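Side-chain contacts in lipolytic protein G-D-S-L family (Chitinophaga pinensis, PDB 4Q7Q), which is probably a lipase or related ester hydrolase of the GDSL (SGNH hydrolase) family, although its substrate and function remain unknown: residues Gly26-Lys31 with Asn221-Pro226; Asp134-Ala139 with Lys191-Lys196; Gly147-Lys152 with Leu184-Met189; Leu195-Pro198 with Tyr203-Tyr206. One frame throughout, in Å; residues are numbered along the deposited sequence.

Overall arrangement
Contact 2 is fully buried and touches the other three. Its aspartate D134 takes hydrogen bonds from the turn of contact 3, the backbone oxygens of D134 and V136 accept hydrogen bonds from the tyrosine hydroxyls of contact 1, and its strand 193-196 is also one partner of contact 4. Contacts 1 and 3 are partly buried, and contact 4 lies at the surface, about 29 Å from the chain centre to the contact centre. The chemistry changes accordingly: a salt bridge of opposite charges in contact 2, an arginine on a backbone carbonyl in contact 1, leucine methyls on a turn in contact 3, and strand pairing with aromatic packing in the hairpin of contact 4.

Contact 1. Residues Gly26-Lys31 with Asn221-Pro226; sequences GNRVSK and NEYPYP
R28 places CG anti to its own carbonyl carbon and then kinks at chi2 (-116°), which carries its guanidinium across to the carbonyl of Y225. Both terminal nitrogens address that single oxygen. R28 NH1 donates to Y225 O at 2.6 Å, a bent bond with an N-H...O angle of 139°, while R28 NH2 adds a weak one to Y225 O at 2.9 Å. The oxygen sits at the guanidinium edge, 18° out of its plane. P226 C lies over one face of the group, 3.8 Å from R28 NH2. The Y223 ring approaches obliquely, with CE2 4.0 Å from R28 NH2. The tyrosine hydroxyls bond elsewhere, Y223 OH to V136 O and Y225 OH to D134 O, which holds the two rings in place. With an alanine in place of R28, Y225 O would probably lose both guanidinium donors, and the loops their polar bridge. The contact joins the loop after helix 14-17 to the one before helix 241-257. Y223 also touches D235, whose arrangement with S14 and H238 is consistent with the Ser-His-Asp triad of an SGNH hydrolase.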
# COMPACT_ATOMS: atom_id res chain seq x y z
N GLY A 26 -5.34 -15.85 -2.12
CA GLY A 26 -5.57 -17.22 -1.69
C GLY A 26 -6.88 -17.32 -0.91
O GLY A 26 -7.06 -18.22 -0.08
N ASN A 27 -7.77 -16.38 -1.19
CA ASN A 27 -9.04 -16.24 -0.47
C ASN A 27 -8.88 -16.04 1.03
O ASN A 27 -9.78 -16.36 1.81
CB ASN A 27 -9.98 -17.41 -0.79
CG ASN A 27 -10.26 -17.52 -2.27
OD1 ASN A 27 -10.85 -16.62 -2.87
ND2 ASN A 27 -9.84 -18.63 -2.87
N ARG A 28 -7.73 -15.51 1.44
CA ARG A 28 -7.49 -15.14 2.83
C ARG A 28 -8.26 -13.89 3.20
O ARG A 28 -8.50 -13.62 4.38
CB ARG A 28 -6.00 -14.91 3.09
CG ARG A 28 -5.12 -16.13 2.87
CD ARG A 28 -4.45 -16.59 4.15
NE ARG A 28 -3.72 -17.83 3.93
CZ ARG A 28 -2.43 -18.01 4.19
NH1 ARG A 28 -1.70 -17.02 4.70
NH2 ARG A 28 -1.86 -19.19 3.96
N VAL A 29 -8.64 -13.11 2.19
CA VAL A 29 -9.36 -11.86 2.39
C VAL A 29 -10.76 -11.95 1.78
O VAL A 29 -10.93 -12.49 0.69
CB VAL A 29 -8.60 -10.69 1.72
CG1 VAL A 29 -9.39 -9.38 1.82
CG2 VAL A 29 -7.21 -10.55 2.32
N SER A 30 -11.76 -11.42 2.48
CA SER A 30 -13.13 -11.45 1.97
C SER A 30 -13.64 -10.07 1.51
O SER A 30 -14.53 -9.98 0.67
CB SER A 30 -14.09 -12.07 2.99
OG SER A 30 -14.21 -11.26 4.14
N LYS A 31 -13.06 -9.00 2.06
CA LYS A 31 -13.43 -7.65 1.65
C LYS A 31 -12.22 -6.74 1.69
O LYS A 31 -11.58 -6.60 2.74
CB LYS A 31 -14.55 -7.08 2.54
CG LYS A 31 -15.93 -7.72 2.37
CD LYS A 31 -16.96 -7.03 3.27
CE LYS A 31 -18.32 -7.71 3.17
NZ LYS A 31 -19.36 -7.03 3.99
N ASN A 221 11.40 -25.28 2.82
CA ASN A 221 10.50 -24.76 3.84
C ASN A 221 9.11 -24.57 3.24
O ASN A 221 8.97 -23.92 2.20
CB ASN A 221 11.02 -23.42 4.37
CG ASN A 221 10.52 -23.09 5.77
OD1 ASN A 221 11.29 -23.10 6.73
ND2 ASN A 221 9.23 -22.77 5.89
N GLU A 222 8.10 -25.13 3.89
CA GLU A 222 6.71 -24.92 3.49
C GLU A 222 6.39 -23.43 3.55
O GLU A 222 7.17 -22.65 4.12
CB GLU A 222 5.77 -25.67 4.43
CG GLU A 222 6.03 -27.17 4.49
CD GLU A 222 5.35 -27.83 5.67
OE1 GLU A 222 5.03 -27.13 6.65
OE2 GLU A 222 5.14 -29.06 5.62
N TYR A 223 5.27 -23.02 2.96
CA TYR A 223 4.88 -21.61 2.98
C TYR A 223 4.81 -21.13 4.42
O TYR A 223 4.12 -21.73 5.24
CB TYR A 223 3.54 -21.40 2.28
CG TYR A 223 3.17 -19.94 2.19
CD1 TYR A 223 3.86 -19.08 1.33
CD2 TYR A 223 2.14 -19.41 2.95
CE1 TYR A 223 3.54 -17.74 1.25
CE2 TYR A 223 1.80 -18.07 2.87
CZ TYR A 223 2.51 -17.24 2.02
OH TYR A 223 2.19 -15.90 1.93
N PRO A 224 5.56 -20.07 4.75
CA PRO A 224 5.77 -19.73 6.16
C PRO A 224 4.63 -18.95 6.82
O PRO A 224 4.70 -18.68 8.02
CB PRO A 224 7.04 -18.88 6.12
CG PRO A 224 7.00 -18.23 4.76
CD PRO A 224 6.42 -19.28 3.85
N TYR A 225 3.59 -18.61 6.07
CA TYR A 225 2.44 -17.92 6.65
C TYR A 225 1.13 -18.69 6.47
O TYR A 225 0.30 -18.32 5.65
CB TYR A 225 2.30 -16.52 6.04
CG TYR A 225 3.42 -15.56 6.38
CD1 TYR A 225 3.90 -15.45 7.69
CD2 TYR A 225 3.98 -14.74 5.41
CE1 TYR A 225 4.91 -14.56 8.00
CE2 TYR A 225 5.00 -13.85 5.71
CZ TYR A 225 5.46 -13.76 7.01
OH TYR A 225 6.46 -12.87 7.33
N PRO A 226 0.95 -19.78 7.24
CA PRO A 226 -0.32 -20.51 7.20
C PRO A 226 -1.45 -19.61 7.71
O PRO A 226 -1.16 -18.53 8.23
CB PRO A 226 -0.07 -21.69 8.14
CG PRO A 226 0.99 -21.23 9.06
CD PRO A 226 1.88 -20.35 8.23

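Contact 2. Residues Asp134-Ala139 with Lys191-Lys196; sequences DFVYIA and KFKHLK
A buried salt bridge between D134 and K193 joins two small antiparallel sheets: D134 directly precedes strand 135-136, paired with 144-145, and K193 begins strand 193-196, paired with 203-206. K193 NZ donates to D134 OD2 at 2.9 Å; D134 OD2 accepts on its anti lone pair, the one turned away from OD1. The lysine is extended beyond CG and meets the aspartate side chain at about a right angle, so that NZ also comes within 3.6 Å of D134 CB. D134 has its CG beside the backbone N (chi1 -73°), which turns the carboxylate toward the lysine. Its other oxygen, OD1, accepts bonds from Y149 OH and G147 N, so three donors grip the group. This would favour a charged carboxylate despite its burial. A methionine in place of K193 would probably leave D134 OD2 without its counter-charge inside the protein. The Y225 ring packs on K193 as well, bringing the loop of 221-226 to the same spot. F211 packs against D134. On the apolar side of the bridge, V136 CG2 lies 4.4 Å from K193 CE, a loose contact beside the ammonium group.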
# COMPACT_ATOMS: atom_id res chain seq x y z
N ASP A 134 8.20 -9.03 6.85
CA ASP A 134 8.74 -9.91 5.81
C ASP A 134 7.59 -10.39 4.93
O ASP A 134 6.60 -10.94 5.43
CB ASP A 134 9.43 -11.12 6.43
CG ASP A 134 10.76 -10.79 7.06
OD1 ASP A 134 11.16 -9.61 7.12
OD2 ASP A 134 11.42 -11.75 7.51
N PHE A 135 7.73 -10.19 3.63
CA PHE A 135 6.71 -10.59 2.67
C PHE A 135 7.11 -11.89 1.99
O PHE A 135 8.26 -12.04 1.58
CB PHE A 135 6.57 -9.49 1.62
CG PHE A 135 5.90 -9.93 0.35
CD1 PHE A 135 4.56 -10.29 0.35
CD2 PHE A 135 6.59 -9.97 -0.85
CE1 PHE A 135 3.93 -10.69 -0.82
CE2 PHE A 135 5.97 -10.36 -2.03
CZ PHE A 135 4.63 -10.72 -2.01
N VAL A 136 6.17 -12.83 1.88
CA VAL A 136 6.36 -14.02 1.07
C VAL A 136 5.12 -14.20 0.19
O VAL A 136 4.01 -14.31 0.70
CB VAL A 136 6.60 -15.28 1.92
CG1 VAL A 136 6.91 -16.46 1.01
CG2 VAL A 136 7.73 -15.06 2.89
N TYR A 137 5.31 -14.20 -1.12
CA TYR A 137 4.20 -14.28 -2.06
C TYR A 137 3.49 -15.63 -1.96
O TYR A 137 4.10 -16.69 -2.09
CB TYR A 137 4.71 -14.05 -3.49
CG TYR A 137 3.63 -13.98 -4.54
CD1 TYR A 137 2.37 -13.45 -4.25
CD2 TYR A 137 3.86 -14.44 -5.83
CE1 TYR A 137 1.38 -13.39 -5.21
CE2 TYR A 137 2.87 -14.38 -6.80
CZ TYR A 137 1.63 -13.85 -6.48
OH TYR A 137 0.64 -13.78 -7.44
N ILE A 138 2.18 -15.58 -1.75
CA ILE A 138 1.39 -16.79 -1.53
C ILE A 138 1.37 -17.74 -2.74
O ILE A 138 1.18 -18.95 -2.58
CB ILE A 138 -0.05 -16.43 -1.07
CG1 ILE A 138 -0.69 -17.60 -0.33
CG2 ILE A 138 -0.92 -15.96 -2.23
CD1 ILE A 138 -1.89 -17.21 0.50
N ALA A 139 1.59 -17.20 -3.94
CA ALA A 139 1.56 -18.03 -5.14
C ALA A 139 2.95 -18.48 -5.59
O ALA A 139 3.08 -19.31 -6.49
CB ALA A 139 0.83 -17.31 -6.28
N LYS A 191 1.26 -13.16 12.82
CA LYS A 191 1.39 -13.78 14.14
C LYS A 191 2.72 -14.52 14.31
O LYS A 191 3.30 -14.54 15.40
CB LYS A 191 0.24 -14.77 14.40
CG LYS A 191 -1.15 -14.16 14.37
CD LYS A 191 -1.38 -13.25 15.55
CE LYS A 191 -2.83 -12.78 15.61
NZ LYS A 191 -3.77 -13.91 15.90
N PHE A 192 3.19 -15.13 13.24
CA PHE A 192 4.44 -15.89 13.27
C PHE A 192 4.85 -16.24 11.86
O PHE A 192 4.07 -16.10 10.92
CB PHE A 192 4.30 -17.18 14.10
CG PHE A 192 3.26 -18.13 13.57
CD1 PHE A 192 1.95 -18.07 14.02
CD2 PHE A 192 3.59 -19.09 12.61
CE1 PHE A 192 0.99 -18.94 13.53
CE2 PHE A 192 2.64 -19.96 12.12
CZ PHE A 192 1.33 -19.88 12.58
N LYS A 193 6.10 -16.68 11.73
CA LYS A 193 6.60 -17.26 10.50
C LYS A 193 6.92 -18.72 10.83
O LYS A 193 7.60 -19.00 11.81
CB LYS A 193 7.87 -16.52 10.07
CG LYS A 193 8.00 -16.23 8.59
CD LYS A 193 9.25 -15.39 8.34
CE LYS A 193 9.55 -15.17 6.87
NZ LYS A 193 10.85 -14.46 6.72
N HIS A 194 6.39 -19.63 10.02
CA HIS A 194 6.50 -21.06 10.21
C HIS A 194 7.79 -21.53 9.55
O HIS A 194 7.87 -21.63 8.32
CB HIS A 194 5.26 -21.69 9.55
CG HIS A 194 5.25 -23.18 9.50
ND1 HIS A 194 5.08 -23.96 10.62
CD2 HIS A 194 5.34 -24.04 8.46
CE1 HIS A 194 5.09 -25.24 10.28
NE2 HIS A 194 5.25 -25.31 8.97
N LEU A 195 8.82 -21.79 10.35
CA LEU A 195 10.16 -22.00 9.81
C LEU A 195 10.87 -23.19 10.43
O LEU A 195 10.64 -23.51 11.59
CB LEU A 195 11.02 -20.76 10.07
CG LEU A 195 10.53 -19.44 9.49
CD1 LEU A 195 11.34 -18.29 10.07
CD2 LEU A 195 10.65 -19.46 7.97
N LYS A 196 11.75 -23.81 9.66
CA LYS A 196 12.62 -24.84 10.20
C LYS A 196 13.64 -24.24 11.17
O LYS A 196 14.24 -23.20 10.89
CB LYS A 196 13.33 -25.60 9.08
CG LYS A 196 12.42 -26.50 8.28
CD LYS A 196 13.20 -27.35 7.31
CE LYS A 196 12.27 -28.29 6.55
NZ LYS A 196 13.03 -29.13 5.59

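Contact 3. Residues Gly147-Lys152 with Leu184-Met189; sequences GSYQKK and LTLRNM
L186 reaches the turn at S148 and Y149 with both of its methyl groups, one to each residue. CD1 lies 3.8 Å from Y149 CB and comes almost as near to Y149 N, so it nestles against the base of the tyrosine, at the edge of the ring and not over a face. L186 CD2 meets the hydroxyl of S148, with OG 4.0 Å away. No hydrogen bond crosses between the two segments; the contact is van der Waals packing. Y149 holds CG between its backbone N and carbonyl carbon (chi1 57°), which folds the ring back over the turn until G147 O sits above the centre of one face, 3.9 Å from the ring plane. G147 suits this fold, since a CB there would run into Y149 CE2. The turn is type I, closed by Q150 N to G147 O at 3.2 Å. On the other side, L186 opens a short 3-10 segment in which N188 N bonds T185 O at 3.0 Å. Farther out, polar bonds fix each partner: the Y149 hydroxyl is held by D134, S148 OG goes to R132 O, and L186 O accepts from N133 ND2. L186 also rests on Q131. Residues 131-134 thus contribute partners to both segments. The contact packs the loop between strand 144-145 and helix 157-171 against the loop after strand 175-176, both belonging to the SGNH hydrolase fold with its five-stranded parallel sheet (order 2-1-3-4-5).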
# COMPACT_ATOMS: atom_id res chain seq x y z
N GLY A 147 11.15 -6.92 5.75
CA GLY A 147 10.24 -5.92 6.26
C GLY A 147 10.85 -4.54 6.41
O GLY A 147 12.06 -4.36 6.29
N SER A 148 10.01 -3.56 6.73
CA SER A 148 10.46 -2.17 6.77
C SER A 148 11.23 -1.80 8.04
O SER A 148 11.56 -0.64 8.26
CB SER A 148 9.28 -1.20 6.50
OG SER A 148 8.16 -1.48 7.33
N TYR A 149 11.52 -2.79 8.88
CA TYR A 149 12.49 -2.62 9.96
C TYR A 149 13.93 -2.45 9.43
O TYR A 149 14.82 -2.05 10.18
CB TYR A 149 12.42 -3.81 10.94
CG TYR A 149 12.65 -5.14 10.25
CD1 TYR A 149 13.94 -5.59 9.96
CD2 TYR A 149 11.58 -5.94 9.87
CE1 TYR A 149 14.15 -6.79 9.30
CE2 TYR A 149 11.78 -7.15 9.23
CZ TYR A 149 13.07 -7.57 8.94
OH TYR A 149 13.29 -8.76 8.29
N GLN A 150 14.15 -2.76 8.15
CA GLN A 150 15.47 -2.68 7.54
C GLN A 150 15.44 -1.69 6.37
O GLN A 150 14.40 -1.54 5.71
CB GLN A 150 15.92 -4.08 7.07
CG GLN A 150 17.27 -4.17 6.35
CD GLN A 150 18.45 -3.78 7.22
OE1 GLN A 150 18.62 -2.61 7.58
NE2 GLN A 150 19.27 -4.76 7.58
N LYS A 151 16.56 -1.01 6.12
CA LYS A 151 16.66 -0.13 4.96
C LYS A 151 16.79 -0.94 3.68
O LYS A 151 17.33 -2.05 3.68
CB LYS A 151 17.87 0.80 5.07
CG LYS A 151 17.68 1.93 6.06
CD LYS A 151 18.91 2.83 6.16
CE LYS A 151 18.56 4.14 6.85
NZ LYS A 151 19.73 5.06 7.03
N LYS A 152 16.29 -0.37 2.58
CA LYS A 152 16.51 -0.95 1.28
C LYS A 152 17.23 0.10 0.47
O LYS A 152 16.73 1.22 0.33
CB LYS A 152 15.18 -1.33 0.61
CG LYS A 152 15.34 -1.91 -0.79
CD LYS A 152 16.13 -3.22 -0.77
CE LYS A 152 16.25 -3.82 -2.16
NZ LYS A 152 15.07 -4.67 -2.51
N LEU A 184 -1.31 0.14 13.21
CA LEU A 184 -0.66 -0.54 12.10
C LEU A 184 0.84 -0.76 12.32
O LEU A 184 1.67 -0.22 11.60
CB LEU A 184 -0.95 0.20 10.79
CG LEU A 184 -2.44 0.33 10.45
CD1 LEU A 184 -2.66 1.06 9.12
CD2 LEU A 184 -3.11 -1.05 10.43
N THR A 185 1.16 -1.56 13.33
CA THR A 185 2.55 -1.75 13.74
C THR A 185 3.16 -3.05 13.21
O THR A 185 2.45 -4.01 12.93
CB THR A 185 2.66 -1.73 15.26
OG1 THR A 185 1.77 -2.71 15.80
CG2 THR A 185 2.27 -0.37 15.79
N LEU A 186 4.49 -3.07 13.08
CA LEU A 186 5.19 -4.26 12.59
C LEU A 186 4.87 -5.53 13.36
O LEU A 186 4.72 -6.60 12.77
CB LEU A 186 6.70 -4.04 12.62
CG LEU A 186 7.27 -3.28 11.43
CD1 LEU A 186 8.77 -3.08 11.62
CD2 LEU A 186 6.97 -4.02 10.15
N ARG A 187 4.76 -5.42 14.68
CA ARG A 187 4.52 -6.58 15.52
C ARG A 187 3.15 -7.20 15.23
O ARG A 187 2.92 -8.37 15.56
CB ARG A 187 4.63 -6.21 17.01
CG ARG A 187 3.48 -5.36 17.53
CD ARG A 187 3.73 -4.89 18.97
NE ARG A 187 4.64 -3.75 19.00
CZ ARG A 187 4.26 -2.48 19.02
NH1 ARG A 187 2.97 -2.17 19.01
NH2 ARG A 187 5.17 -1.51 19.04
N ASN A 188 2.26 -6.44 14.60
CA ASN A 188 0.91 -6.92 14.33
C ASN A 188 0.67 -7.31 12.89
O ASN A 188 -0.45 -7.61 12.52
CB ASN A 188 -0.12 -5.89 14.77
CG ASN A 188 -0.35 -5.91 16.26
OD1 ASN A 188 -0.34 -6.97 16.88
ND2 ASN A 188 -0.56 -4.74 16.85
N MSE A 189 1.72 -7.31 12.07
CA MSE A 189 1.55 -7.68 10.67
C MSE A 189 1.21 -9.16 10.51
O MSE A 189 0.26 -9.51 9.80
CB MSE A 189 2.79 -7.31 9.85
CG MSE A 189 3.03 -5.82 9.80
SE MSE A 189 1.62 -4.91 8.82
CE MSE A 189 1.73 -3.13 9.62

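Contact 4. Residues Leu195-Pro198 with Tyr203-Tyr206; sequences LKNP and YVNY
The Y203 ring carries the aliphatic chain of K196 over one face: K196 CG stands 4.0 Å from the ring centroid and 15° off the normal, a CH-pi contact. K196 runs on extended, which brings CE to 3.7 Å from Y203 OH before NZ goes on to N220 OD1. Y203 also stacks with the H194 ring, and its hydroxyl bonds E222 N. The second ring, Y206, has V204 CG1 over one face, 3.5 Å above the plane and offset toward the rim. At its edge L195 O lies 3.9 Å from Y206 CE2, and L195 CB packs against Y206 CD2, the two side chains crossing at about a right angle. The N197 amide stands nearly upright to this ring, the planes 77° apart, with N197 CG 3.5 Å from Y206 OH. These groups dress a beta hairpin of strands 193-196 and 203-206. Its hydrogen-bonded pair is L195 with V204: L195 N donates to V204 O at 3.1 Å, and V204 N returns a bond to L195 O at 2.8 Å. K196 and Y203 form the adjoining non-hydrogen-bonded pair, and their side chains share one face of the sheet while L195 and V204 point to the other. L195 O takes a CA-H...O contact as well, with Y203 CA at 3.4 Å. N197 OD1 bonds K199 N, within the connection to 203-206.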
# COMPACT_ATOMS: atom_id res chain seq x y z
N LEU A 195 8.82 -21.79 10.35
CA LEU A 195 10.16 -22.00 9.81
C LEU A 195 10.87 -23.19 10.43
O LEU A 195 10.64 -23.51 11.59
CB LEU A 195 11.02 -20.76 10.07
CG LEU A 195 10.53 -19.44 9.49
CD1 LEU A 195 11.34 -18.29 10.07
CD2 LEU A 195 10.65 -19.46 7.97
N LYS A 196 11.75 -23.81 9.66
CA LYS A 196 12.62 -24.84 10.20
C LYS A 196 13.64 -24.24 11.17
O LYS A 196 14.24 -23.20 10.89
CB LYS A 196 13.33 -25.60 9.08
CG LYS A 196 12.42 -26.50 8.28
CD LYS A 196 13.20 -27.35 7.31
CE LYS A 196 12.27 -28.29 6.55
NZ LYS A 196 13.03 -29.13 5.59
N ASN A 197 13.80 -24.90 12.30
CA ASN A 197 14.81 -24.55 13.28
C ASN A 197 16.16 -25.04 12.76
O ASN A 197 16.33 -26.23 12.54
CB ASN A 197 14.45 -25.23 14.60
CG ASN A 197 15.43 -24.93 15.72
OD1 ASN A 197 16.56 -24.51 15.49
ND2 ASN A 197 14.99 -25.18 16.95
N PRO A 198 17.12 -24.13 12.56
CA PRO A 198 18.42 -24.54 12.00
C PRO A 198 19.17 -25.58 12.83
O PRO A 198 20.05 -26.25 12.31
CB PRO A 198 19.21 -23.24 11.96
CG PRO A 198 18.19 -22.18 11.85
CD PRO A 198 17.00 -22.66 12.65
N TYR A 203 10.04 -27.86 12.33
CA TYR A 203 9.29 -26.61 12.22
C TYR A 203 8.96 -26.00 13.56
O TYR A 203 8.60 -26.70 14.52
CB TYR A 203 8.01 -26.82 11.41
CG TYR A 203 8.25 -26.86 9.92
CD1 TYR A 203 8.40 -25.69 9.19
CD2 TYR A 203 8.36 -28.06 9.24
CE1 TYR A 203 8.63 -25.71 7.83
CE2 TYR A 203 8.59 -28.10 7.88
CZ TYR A 203 8.72 -26.92 7.18
OH TYR A 203 8.95 -26.95 5.83
N VAL A 204 9.08 -24.68 13.62
CA VAL A 204 8.79 -23.88 14.81
C VAL A 204 8.03 -22.61 14.41
O VAL A 204 8.30 -22.02 13.36
CB VAL A 204 10.12 -23.52 15.54
CG1 VAL A 204 9.88 -22.51 16.64
CG2 VAL A 204 10.80 -24.77 16.09
N ASN A 205 7.07 -22.20 15.23
CA ASN A 205 6.40 -20.91 15.07
C ASN A 205 7.23 -19.80 15.70
O ASN A 205 7.32 -19.70 16.93
CB ASN A 205 4.99 -20.93 15.69
CG ASN A 205 5.00 -21.26 17.19
OD1 ASN A 205 5.61 -22.23 17.62
ND2 ASN A 205 4.31 -20.44 17.98
N TYR A 206 7.85 -18.97 14.87
CA TYR A 206 8.65 -17.85 15.35
C TYR A 206 7.90 -16.53 15.16
O TYR A 206 7.70 -16.10 14.02
CB TYR A 206 9.97 -17.74 14.61
CG TYR A 206 10.95 -18.87 14.85
CD1 TYR A 206 11.75 -18.90 15.99
CD2 TYR A 206 11.09 -19.90 13.92
CE1 TYR A 206 12.65 -19.93 16.21
CE2 TYR A 206 12.00 -20.92 14.13
CZ TYR A 206 12.77 -20.94 15.27
OH TYR A 206 13.67 -21.96 15.47